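PDB 3DBI: HTH-type transcriptional regulator AscG from Escherichia coli K12, which represses transcription of the cryptic asc operon as a DNA-binding regulator of the LacI family. Local coordinates for residues Q182-L187 and F243-A248; L218-K223 and L237-K242; C163-T168 and S196-A201. All blocks are in the same frame, centred on the assembly; numbering follows the deposited sequence.

Overall arrangement
All three contacts lie in the subdomain built round the mixed sheet that contains strands 219-220, 184-187 and 245-248 side by side. Contact 1 pairs the last two; contact 2, about 9 Å away between centres, joins the edge strand 219-220 to the end of helix 226-238 and falls between the two segments of contact 1 in the chain. Contact 3, about 16 Å from contact 1 and 20 Å from contact 2, packs the starts of helices 165-178 and 194-209, which precede and follow strand 184-187. F186 packs on R199 and L200, and I219 on L200. Contacts 1 and 2 thus build the sheet and its edge, while contact 3 lies near the chain centre, where the two subdomains of the LacI-type fold meet.

Contact 1. Residues Q182-L187 and F243-A248; sequences QEIAFL and FSALVA
A185 sets its CB over one face of the F243 ring, 4.0 Å from the centroid and 21° off the ring normal, a CH-pi contact nearest to CG. F243 turns its ring that way with CG between its own backbone N and carbonyl carbon (chi1 52°). On the side of the sheet that carries A185, L187 and L246 pass at a slant, L187 CD1 lying 3.9 Å from L246 CD2, while L246 CD1 lies near A185 CB; helices 226-238 and 251-263 cover L187 and L246, and the first also A185. The strands are parallel neighbours in the alpha/beta sheet of a periplasmic binding protein-like subdomain, in register from I184 opposite A245 to L187 opposite A248. The other side of the sheet carries I184, F186, A245 and V247. V247 spreads its two methyls along it: CG2 meets I184 CG2 at 3.8 Å, and CG1 lies beside CE1 of F186. The F186 ring, its CG anti to the backbone N (chi1 -169°), also has V247 O over one face and meets the ring of Y203. Replacing F186 by an alanine is likely to leave V247 CG1 and the Y203 ring without their aromatic neighbour and to open a gap between the sheet and helix 194-209. A185 N gives to A245 O (2.8 Å), V247 N to A185 O (2.9 Å), and L187 N to V247 O in a nearly straight bond. Ahead of the strands, S244 N bonds to E183 O at 3.0 Å, whereas S244 OG is hydrogen-bonded to H181 ND1.

Contact 2. Residues L218-K223 and L237-K242; sequences LIANGK and LERGAK
This is a small, partly buried contact between the edge strand of the sheet and the turn that ends helix 226-238, two elements consecutive in a beta-alpha unit of the alpha/beta fold. R239, the first residue beyond the helix, reaches back to the strand and donates from NH1 to I219 O at 3.1 Å. The acceptor lies near the guanidinium plane, but the nitrogen stands above the carbonyl plane, 55° out of it, and the N-H...O angle is 150°. CG of R239 sits between its backbone N and carbonyl carbon (chi1 64°), and a bend at chi3 brings the edge of the guanidinium to I219 O; the stronger partner of NH1 is K217 O, just ahead of L218. The helix closes in a Schellman motif with G240, at positive phi, as the C-prime residue, and the chain beyond it brings A241 alongside L218. There L218 CD2 packs on A241 CB at 3.8 Å and lies 3.4 Å from K242 O. One NH1 thus serves two backbone carbonyls, K217 O and I219 O, so a charged side chain at the surface ties the edge of the sheet to the helix end, with a single apolar touch beside it.

Contact 3. Residues C163-T168 and S196-A201; sequences CDHKQT and SIERLA
With CG anti to the carbonyl carbon in both H165 (chi1 -70°) and R199 (chi1 -76°), and R199 extended from CG to NE, the histidine ring and the guanidinium are brought together where helices 165-178 and 194-209 begin. R199 NH2 stands 3.4 Å from H165 ND1, which lies at the guanidinium edge; the two planes are 74° apart, and the ring carries C163 SG over one face. E198 comes to the ring's edge, its OE2 near the ring plane and 3.9 Å from H165 CB, the carboxylate turned well out of that plane. The helix backbones come close where K166 CA points a C-H at E198 O, 3.4 Å away, and the bent K166 chain lays CD on A201 CB at 3.8 Å. D164 is the N-cap of helix 165-178, its OD1 accepting a weak bond from Q167 N, while D164 O accepts from both T168 N and T168 OG1, the latter at 2.8 Å. The two helices come before and after strand 184-187 in the alpha/beta subdomain of the periplasmic binding protein-like fold, and R199 also rests on F186 and W224. H165 NE2 bonds to N150 OD1, just past strand 146-149 of the other sheet, reaching the other subdomain; R199 NH1 bonds weakly to S249 O. The nearby guanidinium would tend to disfavour a protonated imidazole, while the E198 carboxylate might partly offset that.

Contact 1. Residues Q182-L187 and F243-A248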
loop_
_atom_site.group_PDB
_atom_site.type_symbol
_atom_site.label_atom_id
_atom_site.label_comp_id
_atom_site.label_asym_id
_atom_site.label_seq_id
_atom_site.Cartn_x
_atom_site.Cartn_y
_atom_site.Cartn_z
ATOM N N GLN A 182 9.557 0.237 32.513
ATOM C CA GLN A 182 8.848 1.138 33.413
ATOM C C GLN A 182 8.660 2.508 32.773
ATOM O O GLN A 182 7.620 3.141 32.940
ATOM C CB GLN A 182 9.592 1.262 34.748
ATOM C CG GLN A 182 9.565 -0.006 35.609
ATOM C CD GLN A 182 8.207 -0.258 36.254
ATOM O OE1 GLN A 182 7.722 0.551 37.053
ATOM N NE2 GLN A 182 7.591 -1.387 35.914
ATOM N N GLU A 183 9.672 2.955 32.037
ATOM C CA GLU A 183 9.603 4.222 31.318
ATOM C C GLU A 183 9.415 3.956 29.822
ATOM O O GLU A 183 10.357 3.550 29.129
ATOM C CB GLU A 183 10.862 5.055 31.581
ATOM C CG GLU A 183 11.021 5.527 33.027
ATOM C CD GLU A 183 12.432 6.018 33.331
ATOM O OE1 GLU A 183 13.338 5.170 33.482
ATOM O OE2 GLU A 183 12.633 7.249 33.424
ATOM N N ILE A 184 8.189 4.176 29.345
ATOM C CA ILE A 184 7.792 3.850 27.970
ATOM C C ILE A 184 7.316 5.096 27.213
ATOM O O ILE A 184 6.345 5.751 27.613
ATOM C CB ILE A 184 6.670 2.773 27.937
ATOM C CG1 ILE A 184 7.112 1.495 28.658
ATOM C CG2 ILE A 184 6.251 2.467 26.492
ATOM C CD1 ILE A 184 5.976 0.542 28.989
ATOM N N ALA A 185 8.004 5.415 26.122
ATOM C CA ALA A 185 7.630 6.530 25.264
ATOM C C ALA A 185 6.503 6.141 24.290
ATOM O O ALA A 185 6.335 4.958 23.975
ATOM C CB ALA A 185 8.849 7.034 24.507
ATOM N N PHE A 186 5.736 7.134 23.832
ATOM C CA PHE A 186 4.613 6.901 22.916
ATOM C C PHE A 186 4.587 7.940 21.798
ATOM O O PHE A 186 4.630 9.150 22.054
ATOM C CB PHE A 186 3.282 6.899 23.665
ATOM C CG PHE A 186 2.100 6.405 22.845
ATOM C CD1 PHE A 186 1.711 5.075 22.897
ATOM C CD2 PHE A 186 1.354 7.282 22.056
ATOM C CE1 PHE A 186 0.619 4.612 22.168
ATOM C CE2 PHE A 186 0.264 6.828 21.317
ATOM C CZ PHE A 186 -0.102 5.486 21.378
ATOM N N LEU A 187 4.515 7.456 20.557
ATOM C CA LEU A 187 4.318 8.320 19.400
ATOM C C LEU A 187 2.889 8.166 18.879
ATOM O O LEU A 187 2.455 7.058 18.567
ATOM C CB LEU A 187 5.344 8.007 18.303
ATOM C CG LEU A 187 6.831 8.077 18.681
ATOM C CD1 LEU A 187 7.708 7.797 17.487
ATOM C CD2 LEU A 187 7.208 9.424 19.277
ATOM N N PHE A 243 13.693 6.772 28.484
ATOM C CA PHE A 243 12.827 5.631 28.177
ATOM C C PHE A 243 13.643 4.438 27.697
ATOM O O PHE A 243 14.682 4.597 27.045
ATOM C CB PHE A 243 11.745 6.002 27.140
ATOM C CG PHE A 243 12.291 6.652 25.891
ATOM C CD1 PHE A 243 12.560 8.020 25.856
ATOM C CD2 PHE A 243 12.532 5.899 24.747
ATOM C CE1 PHE A 243 13.076 8.620 24.715
ATOM C CE2 PHE A 243 13.040 6.498 23.592
ATOM C CZ PHE A 243 13.310 7.857 23.578
ATOM N N SER A 244 13.167 3.244 28.033
ATOM C CA SER A 244 13.797 2.003 27.590
ATOM C C SER A 244 12.943 1.347 26.504
ATOM O O SER A 244 13.332 0.345 25.896
ATOM C CB SER A 244 13.973 1.054 28.772
ATOM O OG SER A 244 12.720 0.766 29.365
ATOM N N ALA A 245 11.767 1.921 26.273
ATOM C CA ALA A 245 10.849 1.408 25.271
ATOM C C ALA A 245 10.107 2.545 24.583
ATOM O O ALA A 245 9.893 3.610 25.172
ATOM C CB ALA A 245 9.874 0.419 25.891
ATOM N N LEU A 246 9.731 2.309 23.331
ATOM C CA LEU A 246 8.958 3.267 22.553
ATOM C C LEU A 246 7.879 2.537 21.775
ATOM O O LEU A 246 8.137 1.522 21.126
ATOM C CB LEU A 246 9.871 4.064 21.614
ATOM C CG LEU A 246 9.239 5.134 20.709
ATOM C CD1 LEU A 246 10.120 6.365 20.649
ATOM C CD2 LEU A 246 8.952 4.616 19.289
ATOM N N VAL A 247 6.667 3.069 21.848
ATOM C CA VAL A 247 5.542 2.549 21.100
ATOM C C VAL A 247 5.175 3.568 20.032
ATOM O O VAL A 247 4.724 4.677 20.344
ATOM C CB VAL A 247 4.328 2.328 22.012
ATOM C CG1 VAL A 247 3.146 1.760 21.217
ATOM C CG2 VAL A 247 4.690 1.413 23.142
ATOM N N ALA A 248 5.383 3.207 18.771
ATOM C CA ALA A 248 4.894 4.034 17.675
ATOM C C ALA A 248 3.524 3.516 17.273
ATOM O O ALA A 248 3.280 2.308 17.326
ATOM C CB ALA A 248 5.843 3.991 16.521
#

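Contact 2. Residues L218-K223 and L237-K242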
loop_
_atom_site.group_PDB
_atom_site.type_symbol
_atom_site.label_atom_id
_atom_site.label_comp_id
_atom_site.label_asym_id
_atom_site.label_seq_id
_atom_site.Cartn_x
_atom_site.Cartn_y
_atom_site.Cartn_z
ATOM N N LEU A 218 6.874 11.941 27.888
ATOM C CA LEU A 218 7.144 10.742 27.090
ATOM C C LEU A 218 6.203 10.567 25.890
ATOM O O LEU A 218 6.357 9.620 25.113
ATOM C CB LEU A 218 7.087 9.488 27.972
ATOM C CG LEU A 218 8.060 9.333 29.143
ATOM C CD1 LEU A 218 7.721 8.084 29.942
ATOM C CD2 LEU A 218 9.498 9.291 28.667
ATOM N N ILE A 219 5.239 11.472 25.737
ATOM C CA ILE A 219 4.261 11.390 24.653
ATOM C C ILE A 219 4.560 12.451 23.597
ATOM O O ILE A 219 4.590 13.644 23.905
ATOM C CB ILE A 219 2.814 11.560 25.175
ATOM C CG1 ILE A 219 2.469 10.455 26.173
ATOM C CG2 ILE A 219 1.828 11.560 24.024
ATOM C CD1 ILE A 219 1.230 10.737 27.011
ATOM N N ALA A 220 4.791 12.014 22.359
ATOM C CA ALA A 220 5.008 12.938 21.241
ATOM C C ALA A 220 4.024 12.742 20.084
ATOM O O ALA A 220 3.595 11.625 19.785
ATOM C CB ALA A 220 6.439 12.863 20.745
ATOM N N ASN A 221 3.679 13.861 19.453
ATOM C CA ASN A 221 2.733 13.924 18.343
ATOM C C ASN A 221 3.342 13.358 17.074
ATOM O O ASN A 221 4.529 13.560 16.804
ATOM C CB ASN A 221 2.346 15.387 18.099
ATOM C CG ASN A 221 1.319 15.556 16.985
ATOM O OD1 ASN A 221 0.168 15.133 17.106
ATOM N ND2 ASN A 221 1.736 16.191 15.897
ATOM N N GLY A 222 2.528 12.656 16.293
ATOM C CA GLY A 222 2.949 12.184 14.982
ATOM C C GLY A 222 1.851 12.314 13.949
ATOM O O GLY A 222 0.740 12.765 14.248
ATOM N N LYS A 223 2.171 11.894 12.728
ATOM C CA LYS A 223 1.312 12.090 11.562
ATOM C C LYS A 223 1.193 10.820 10.708
ATOM O O LYS A 223 0.938 10.912 9.503
ATOM C CB LYS A 223 1.869 13.231 10.696
ATOM C CG LYS A 223 1.564 14.631 11.191
ATOM C CD LYS A 223 2.545 15.658 10.614
ATOM C CE LYS A 223 2.333 15.897 9.120
ATOM N NZ LYS A 223 3.356 16.830 8.565
ATOM N N LEU A 237 14.083 13.340 22.602
ATOM C CA LEU A 237 15.469 13.430 23.022
ATOM C C LEU A 237 15.882 14.847 23.412
ATOM O O LEU A 237 16.756 15.027 24.260
ATOM C CB LEU A 237 16.401 12.887 21.938
ATOM C CG LEU A 237 16.312 11.390 21.609
ATOM C CD1 LEU A 237 17.314 11.047 20.519
ATOM C CD2 LEU A 237 16.495 10.482 22.840
ATOM N N GLU A 238 15.251 15.842 22.799
ATOM C CA GLU A 238 15.579 17.230 23.093
ATOM C C GLU A 238 15.058 17.670 24.458
ATOM O O GLU A 238 15.762 18.357 25.197
ATOM C CB GLU A 238 15.068 18.170 22.005
ATOM C CG GLU A 238 15.614 19.588 22.165
ATOM C CD GLU A 238 15.045 20.574 21.164
ATOM O OE1 GLU A 238 13.986 20.297 20.554
ATOM O OE2 GLU A 238 15.670 21.644 21.003
ATOM N N ARG A 239 13.837 17.262 24.796
ATOM C CA ARG A 239 13.268 17.581 26.103
ATOM C C ARG A 239 13.771 16.632 27.211
ATOM O O ARG A 239 13.254 16.640 28.333
ATOM C CB ARG A 239 11.729 17.678 26.037
ATOM C CG ARG A 239 10.994 16.388 25.669
ATOM C CD ARG A 239 9.476 16.581 25.612
ATOM N NE ARG A 239 8.960 16.832 24.277
ATOM C CZ ARG A 239 7.943 16.199 23.692
ATOM N NH1 ARG A 239 7.264 15.227 24.298
ATOM N NH2 ARG A 239 7.599 16.567 22.469
ATOM N N GLY A 240 14.784 15.828 26.877
ATOM C CA GLY A 240 15.518 15.000 27.836
ATOM C C GLY A 240 14.749 13.855 28.466
ATOM O O GLY A 240 15.061 13.430 29.583
ATOM N N ALA A 241 13.741 13.361 27.752
ATOM C CA ALA A 241 12.935 12.236 28.221
ATOM C C ALA A 241 13.768 10.958 28.259
ATOM O O ALA A 241 14.601 10.721 27.384
ATOM C CB ALA A 241 11.705 12.055 27.337
ATOM N N LYS A 242 13.556 10.156 29.295
ATOM C CA LYS A 242 14.290 8.906 29.449
ATOM C C LYS A 242 13.327 7.736 29.323
ATOM O O LYS A 242 12.275 7.712 29.968
ATOM C CB LYS A 242 15.041 8.858 30.791
ATOM C CG LYS A 242 16.081 9.965 30.995
ATOM C CD LYS A 242 17.291 9.792 30.091
ATOM C CE LYS A 242 18.210 11.001 30.176
ATOM N NZ LYS A 242 19.354 10.894 29.230
#

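Contact 3. Residues C163-T168 and S196-A201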
loop_
_atom_site.group_PDB
_atom_site.type_symbol
_atom_site.label_atom_id
_atom_site.label_comp_id
_atom_site.label_asym_id
_atom_site.label_seq_id
_atom_site.Cartn_x
_atom_site.Cartn_y
_atom_site.Cartn_z
ATOM N N CYS A 163 -12.620 -3.037 15.492
ATOM C CA CYS A 163 -11.544 -3.640 16.242
ATOM C C CYS A 163 -11.333 -2.804 17.503
ATOM O O CYS A 163 -11.364 -1.566 17.449
ATOM C CB CYS A 163 -10.290 -3.667 15.371
ATOM S SG CYS A 163 -8.836 -4.245 16.183
ATOM N N ASP A 164 -11.140 -3.466 18.639
ATOM C CA ASP A 164 -10.927 -2.748 19.890
ATOM C C ASP A 164 -9.487 -2.244 19.967
ATOM O O ASP A 164 -8.627 -2.874 20.599
ATOM C CB ASP A 164 -11.277 -3.630 21.101
ATOM C CG ASP A 164 -11.519 -2.819 22.383
ATOM O OD1 ASP A 164 -11.164 -1.616 22.438
ATOM O OD2 ASP A 164 -12.058 -3.399 23.353
ATOM N N HIS A 165 -9.246 -1.096 19.329
ATOM C CA HIS A 165 -7.907 -0.499 19.238
ATOM C C HIS A 165 -7.361 -0.023 20.583
ATOM O O HIS A 165 -6.144 0.007 20.776
ATOM C CB HIS A 165 -7.870 0.647 18.216
ATOM C CG HIS A 165 -7.999 0.194 16.796
ATOM N ND1 HIS A 165 -7.054 -0.595 16.177
ATOM C CD2 HIS A 165 -8.971 0.411 15.878
ATOM C CE1 HIS A 165 -7.439 -0.845 14.938
ATOM N NE2 HIS A 165 -8.601 -0.249 14.731
ATOM N N LYS A 166 -8.261 0.350 21.490
ATOM C CA LYS A 166 -7.920 0.678 22.884
ATOM C C LYS A 166 -7.369 -0.524 23.675
ATOM O O LYS A 166 -6.305 -0.417 24.287
ATOM C CB LYS A 166 -9.136 1.299 23.586
ATOM C CG LYS A 166 -9.179 1.142 25.101
ATOM C CD LYS A 166 -8.790 2.405 25.842
ATOM C CE LYS A 166 -10.027 3.096 26.399
ATOM N NZ LYS A 166 -9.781 3.701 27.740
ATOM N N GLN A 167 -8.083 -1.652 23.642
ATOM C CA GLN A 167 -7.685 -2.875 24.358
ATOM C C GLN A 167 -6.432 -3.486 23.735
ATOM O O GLN A 167 -5.553 -3.973 24.442
ATOM C CB GLN A 167 -8.842 -3.893 24.375
ATOM C CG GLN A 167 -8.608 -5.171 25.202
ATOM C CD GLN A 167 -8.359 -4.892 26.687
ATOM O OE1 GLN A 167 -9.134 -4.191 27.341
ATOM N NE2 GLN A 167 -7.270 -5.443 27.221
ATOM N N THR A 168 -6.358 -3.430 22.407
ATOM C CA THR A 168 -5.201 -3.897 21.652
ATOM C C THR A 168 -3.938 -3.140 22.076
ATOM O O THR A 168 -2.885 -3.749 22.318
ATOM C CB THR A 168 -5.450 -3.751 20.135
ATOM O OG1 THR A 168 -6.539 -4.600 19.744
ATOM C CG2 THR A 168 -4.232 -4.142 19.349
ATOM N N SER A 196 -5.988 6.608 16.558
ATOM C CA SER A 196 -4.883 7.247 17.271
ATOM C C SER A 196 -5.262 7.700 18.679
ATOM O O SER A 196 -4.426 7.674 19.589
ATOM C CB SER A 196 -4.380 8.447 16.477
ATOM O OG SER A 196 -3.487 9.237 17.231
ATOM N N ILE A 197 -6.517 8.130 18.833
ATOM C CA ILE A 197 -7.097 8.473 20.134
ATOM C C ILE A 197 -7.180 7.217 21.005
ATOM O O ILE A 197 -6.716 7.227 22.152
ATOM C CB ILE A 197 -8.491 9.152 19.971
ATOM C CG1 ILE A 197 -8.319 10.603 19.513
ATOM C CG2 ILE A 197 -9.305 9.110 21.268
ATOM C CD1 ILE A 197 -9.559 11.193 18.839
ATOM N N GLU A 198 -7.693 6.162 20.414
ATOM C CA GLU A 198 -7.882 4.923 21.084
ATOM C C GLU A 198 -6.589 4.301 21.545
ATOM O O GLU A 198 -6.528 3.735 22.597
ATOM C CB GLU A 198 -8.615 3.976 20.165
ATOM C CG GLU A 198 -10.092 3.978 20.364
ATOM C CD GLU A 198 -10.884 3.867 19.082
ATOM O OE1 GLU A 198 -11.330 4.905 18.570
ATOM O OE2 GLU A 198 -11.097 2.738 18.607
ATOM N N ARG A 199 -5.557 4.383 20.733
ATOM C CA ARG A 199 -4.262 3.765 21.027
ATOM C C ARG A 199 -3.510 4.477 22.154
ATOM O O ARG A 199 -2.903 3.823 23.010
ATOM C CB ARG A 199 -3.411 3.608 19.758
ATOM C CG ARG A 199 -3.896 2.451 18.884
ATOM C CD ARG A 199 -3.026 2.181 17.667
ATOM N NE ARG A 199 -3.685 1.229 16.767
ATOM C CZ ARG A 199 -3.432 1.119 15.462
ATOM N NH1 ARG A 199 -2.536 1.912 14.881
ATOM N NH2 ARG A 199 -4.104 0.235 14.730
ATOM N N LEU A 200 -3.582 5.806 22.165
ATOM C CA LEU A 200 -3.037 6.612 23.259
ATOM C C LEU A 200 -3.776 6.370 24.576
ATOM O O LEU A 200 -3.162 6.372 25.648
ATOM C CB LEU A 200 -3.090 8.097 22.903
ATOM C CG LEU A 200 -2.655 9.106 23.976
ATOM C CD1 LEU A 200 -1.191 8.914 24.369
ATOM C CD2 LEU A 200 -2.902 10.525 23.529
ATOM N N ALA A 201 -5.088 6.158 24.480
ATOM C CA ALA A 201 -5.919 5.860 25.640
ATOM C C ALA A 201 -5.510 4.532 26.284
ATOM O O ALA A 201 -5.311 4.469 27.501
ATOM C CB ALA A 201 -7.397 5.859 25.254
#